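Local coordinates for argonaute protein (Marinitoga piezophila, PDB 5I4A) that uses short RNA guides with a 5'-hydroxyl end to bind complementary target DNA or RNA and cleave it, at residues M437-I448 with C462-L473. Residues are numbered along the deposited sequence; the frame is centred on the assembly and turned at random.
Sequences MEDKEKNLYIGI and CIAAVDNTGDIL
With chi1 at 71°, the CG of Asn468 sits between its own backbone N and carbonyl carbon, which turns the amide across to the Met437–Lys440 turn. There ND2 donates to Met437 O at 2.9 Å, with the oxygen in the plane of the Asn468 amide; ND2 and Lys440 N come to it from opposite faces of the Met437 carbonyl plane, so two N-H groups grip one carbonyl. OD1 lies against Glu441 CA at 3.4 Å and accepts from a water that also donates to Glu441 OE2. A second water takes the Asn468 N-H and donates to Glu441 O and Asn443 O, linking the two segments just ahead of the first strand pair. Replacing this asparagine by alanine would probably cost Met437 O its cross-contact N-H and leave the water at Glu441 OE2 without its amide mate. Beyond, 443-448 and 462-466, parts of the hairpin strands 443-452 and 458-466, run antiparallel, with Tyr445–Val466 and Gly447–Ala464 as hydrogen-bonded pairs; Gly447 N to Ala464 O is 2.7 Å. Ile448 CD1 packs 3.6 Å from Ile463 CG2, side by side, on the face covered by helix 485-507. The hairpin belongs to the RNase H fold of the PIWI domain and leads toward Asp449, an inferred catalytic residue. Direct backbone bonds thus knit its strands, whereas one amide and two waters bind the polar turns beyond them.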
loop_
_atom_site.group_PDB
_atom_site.type_symbol
_atom_site.label_atom_id
_atom_site.label_comp_id
_atom_site.label_asym_id
_atom_site.label_seq_id
_atom_site.Cartn_x
_atom_site.Cartn_y
_atom_site.Cartn_z
ATOM N N MET A 437 3.291 23.701 7.579
ATOM C CA MET A 437 4.131 22.935 8.489
ATOM C C MET A 437 5.243 23.757 9.124
ATOM O O MET A 437 5.962 23.233 9.984
ATOM C CB MET A 437 4.750 21.734 7.760
ATOM C CG MET A 437 3.750 20.666 7.348
ATOM S SD MET A 437 2.947 19.887 8.761
ATOM C CE MET A 437 4.322 19.015 9.505
ATOM N N GLU A 438 5.397 25.026 8.738
ATOM C CA GLU A 438 6.537 25.813 9.202
ATOM C C GLU A 438 6.541 25.981 10.718
ATOM O O GLU A 438 7.605 26.172 11.315
ATOM C CB GLU A 438 6.540 27.174 8.501
ATOM C CG GLU A 438 7.770 28.025 8.784
ATOM C CD GLU A 438 8.008 29.090 7.727
ATOM O OE1 GLU A 438 7.237 29.133 6.747
ATOM O OE2 GLU A 438 8.967 29.881 7.874
ATOM N N ASP A 439 5.389 25.892 11.373
ATOM C CA ASP A 439 5.356 26.071 12.818
ATOM C C ASP A 439 5.101 24.767 13.560
ATOM O O ASP A 439 4.586 24.795 14.682
ATOM C CB ASP A 439 4.286 27.113 13.190
ATOM C CG ASP A 439 2.860 26.706 12.764
ATOM O OD1 ASP A 439 2.695 25.849 11.882
ATOM O OD2 ASP A 439 1.883 27.245 13.319
ATOM N N LYS A 440 5.453 23.627 12.963
ATOM C CA LYS A 440 5.198 22.317 13.557
ATOM C C LYS A 440 6.477 21.596 13.980
ATOM O O LYS A 440 6.487 20.366 14.067
ATOM C CB LYS A 440 4.401 21.430 12.596
ATOM C CG LYS A 440 3.104 22.045 12.096
ATOM C CD LYS A 440 2.209 22.454 13.251
ATOM C CE LYS A 440 0.808 22.791 12.772
ATOM N NZ LYS A 440 0.803 23.822 11.697
ATOM N N GLU A 441 7.556 22.337 14.254
ATOM C CA GLU A 441 8.825 21.701 14.604
ATOM C C GLU A 441 8.740 20.949 15.928
ATOM O O GLU A 441 9.519 20.018 16.167
ATOM C CB GLU A 441 9.941 22.748 14.665
ATOM C CG GLU A 441 11.331 22.213 14.984
ATOM C CD GLU A 441 12.403 23.285 14.898
ATOM O OE1 GLU A 441 12.889 23.740 15.956
ATOM O OE2 GLU A 441 12.751 23.682 13.767
ATOM N N LYS A 442 7.806 21.330 16.799
ATOM C CA LYS A 442 7.722 20.740 18.130
ATOM C C LYS A 442 7.205 19.306 18.123
ATOM O O LYS A 442 7.169 18.677 19.187
ATOM C CB LYS A 442 6.827 21.600 19.018
ATOM C CG LYS A 442 5.412 21.776 18.490
ATOM C CD LYS A 442 4.643 22.780 19.337
ATOM C CE LYS A 442 3.353 23.216 18.663
ATOM N NZ LYS A 442 2.672 24.293 19.432
ATOM N N ASN A 443 6.820 18.773 16.968
ATOM C CA ASN A 443 6.188 17.467 16.883
ATOM C C ASN A 443 7.141 16.443 16.278
ATOM O O ASN A 443 7.965 16.762 15.417
ATOM C CB ASN A 443 4.906 17.544 16.052
ATOM C CG ASN A 443 3.955 18.613 16.553
ATOM O OD1 ASN A 443 3.735 18.750 17.757
ATOM N ND2 ASN A 443 3.392 19.383 15.630
ATOM N N LEU A 444 7.016 15.202 16.745
ATOM C CA LEU A 444 7.814 14.080 16.264
ATOM C C LEU A 444 6.882 13.122 15.533
ATOM O O LEU A 444 6.029 12.478 16.156
ATOM C CB LEU A 444 8.535 13.387 17.418
ATOM C CG LEU A 444 9.286 12.094 17.090
ATOM C CD1 LEU A 444 10.320 12.342 16.008
ATOM C CD2 LEU A 444 9.937 11.518 18.339
ATOM N N TYR A 445 7.045 13.034 14.216
ATOM C CA TYR A 445 6.187 12.215 13.372
ATOM C C TYR A 445 6.857 10.867 13.137
ATOM O O TYR A 445 7.948 10.803 12.562
ATOM C CB TYR A 445 5.898 12.929 12.052
ATOM C CG TYR A 445 5.288 14.300 12.254
ATOM C CD1 TYR A 445 3.960 14.440 12.631
ATOM C CD2 TYR A 445 6.044 15.453 12.084
ATOM C CE1 TYR A 445 3.398 15.688 12.826
ATOM C CE2 TYR A 445 5.489 16.709 12.278
ATOM C CZ TYR A 445 4.166 16.818 12.648
ATOM O OH TYR A 445 3.606 18.059 12.844
ATOM N N ILE A 446 6.199 9.798 13.580
ATOM C CA ILE A 446 6.749 8.449 13.561
ATOM C C ILE A 446 5.785 7.545 12.806
ATOM O O ILE A 446 4.571 7.599 13.031
ATOM C CB ILE A 446 6.986 7.927 14.992
ATOM C CG1 ILE A 446 8.065 8.757 15.693
ATOM C CG2 ILE A 446 7.367 6.455 14.979
ATOM C CD1 ILE A 446 8.202 8.452 17.169
ATOM N N GLY A 447 6.324 6.726 11.910
ATOM C CA GLY A 447 5.545 5.729 11.187
ATOM C C GLY A 447 5.948 4.334 11.631
ATOM O O GLY A 447 7.123 4.079 11.895
ATOM N N ILE A 448 4.966 3.438 11.709
ATOM C CA ILE A 448 5.170 2.086 12.224
ATOM C C ILE A 448 4.646 1.086 11.204
ATOM O O ILE A 448 3.451 1.090 10.887
ATOM C CB ILE A 448 4.471 1.870 13.577
ATOM C CG1 ILE A 448 4.884 2.945 14.583
ATOM C CG2 ILE A 448 4.779 0.477 14.115
ATOM C CD1 ILE A 448 6.356 2.954 14.890
ATOM N N CYS A 462 9.435 -2.260 11.347
ATOM C CA CYS A 462 10.218 -1.137 10.844
ATOM C C CYS A 462 9.550 0.160 11.280
ATOM O O CYS A 462 8.327 0.290 11.174
ATOM C CB CYS A 462 10.352 -1.184 9.318
ATOM S SG CYS A 462 11.196 0.261 8.617
ATOM N N ILE A 463 10.349 1.104 11.782
ATOM C CA ILE A 463 9.850 2.402 12.217
ATOM C C ILE A 463 10.657 3.502 11.536
ATOM O O ILE A 463 11.822 3.314 11.172
ATOM C CB ILE A 463 9.897 2.563 13.758
ATOM C CG1 ILE A 463 11.297 2.956 14.236
ATOM C CG2 ILE A 463 9.460 1.278 14.447
ATOM C CD1 ILE A 463 11.392 4.385 14.741
ATOM N N ALA A 464 10.025 4.663 11.371
ATOM C CA ALA A 464 10.653 5.808 10.728
ATOM C C ALA A 464 10.133 7.084 11.372
ATOM O O ALA A 464 8.920 7.244 11.540
ATOM C CB ALA A 464 10.370 5.824 9.222
ATOM N N ALA A 465 11.047 7.987 11.723
ATOM C CA ALA A 465 10.705 9.258 12.349
ATOM C C ALA A 465 11.219 10.411 11.497
ATOM O O ALA A 465 12.329 10.350 10.958
ATOM C CB ALA A 465 11.286 9.350 13.764
ATOM N N VAL A 466 10.402 11.461 11.370
ATOM C CA VAL A 466 10.756 12.648 10.601
ATOM C C VAL A 466 10.312 13.889 11.366
ATOM O O VAL A 466 9.496 13.821 12.288
ATOM C CB VAL A 466 10.127 12.664 9.186
ATOM C CG1 VAL A 466 10.380 11.350 8.449
ATOM C CG2 VAL A 466 8.639 12.967 9.265
ATOM N N ASP A 467 10.851 15.039 10.960
ATOM C CA ASP A 467 10.475 16.313 11.549
ATOM C C ASP A 467 9.505 17.049 10.624
ATOM O O ASP A 467 9.061 16.521 9.599
ATOM C CB ASP A 467 11.724 17.148 11.880
ATOM C CG ASP A 467 12.510 17.592 10.645
ATOM O OD1 ASP A 467 11.974 17.600 9.518
ATOM O OD2 ASP A 467 13.691 17.965 10.817
ATOM N N ASN A 468 9.185 18.296 10.982
ATOM C CA ASN A 468 8.203 19.074 10.236
ATOM C C ASN A 468 8.679 19.440 8.836
ATOM O O ASN A 468 7.854 19.799 7.990
ATOM C CB ASN A 468 7.858 20.348 11.007
ATOM C CG ASN A 468 8.991 21.354 11.002
ATOM O OD1 ASN A 468 10.081 21.083 11.507
ATOM N ND2 ASN A 468 8.740 22.524 10.431
ATOM N N THR A 469 9.983 19.367 8.576
ATOM C CA THR A 469 10.544 19.711 7.278
ATOM C C THR A 469 10.702 18.511 6.358
ATOM O O THR A 469 11.080 18.685 5.195
ATOM C CB THR A 469 11.912 20.378 7.451
ATOM O OG1 THR A 469 12.846 19.421 7.966
ATOM C CG2 THR A 469 11.818 21.547 8.416
ATOM N N GLY A 470 10.431 17.305 6.844
ATOM C CA GLY A 470 10.654 16.111 6.063
ATOM C C GLY A 470 12.017 15.477 6.241
ATOM O O GLY A 470 12.283 14.442 5.618
ATOM N N ASP A 471 12.891 16.065 7.055
ATOM C CA ASP A 471 14.154 15.415 7.377
ATOM C C ASP A 471 13.886 14.115 8.119
ATOM O O ASP A 471 13.077 14.075 9.050
ATOM C CB ASP A 471 15.036 16.329 8.229
ATOM C CG ASP A 471 15.760 17.376 7.408
ATOM O OD1 ASP A 471 15.716 17.295 6.162
ATOM O OD2 ASP A 471 16.382 18.274 8.012
ATOM N N ILE A 472 14.565 13.051 7.706
ATOM C CA ILE A 472 14.410 11.757 8.360
ATOM C C ILE A 472 15.305 11.731 9.592
ATOM O O ILE A 472 16.531 11.844 9.484
ATOM C CB ILE A 472 14.744 10.609 7.402
ATOM C CG1 ILE A 472 13.824 10.671 6.184
ATOM C CG2 ILE A 472 14.605 9.270 8.107
ATOM C CD1 ILE A 472 14.112 9.615 5.161
ATOM N N LEU A 473 14.690 11.591 10.766
ATOM C CA LEU A 473 15.439 11.590 12.015
ATOM C C LEU A 473 16.028 10.227 12.331
ATOM O O LEU A 473 17.121 10.147 12.903
ATOM C CB LEU A 473 14.536 12.040 13.164
ATOM C CG LEU A 473 14.112 13.501 13.092
ATOM C CD1 LEU A 473 13.121 13.835 14.186
ATOM C CD2 LEU A 473 15.345 14.357 13.212
HETATM O O HOH W 1 12.474 22.106 11.491
HETATM O O HOH W 2 9.522 18.325 13.942
#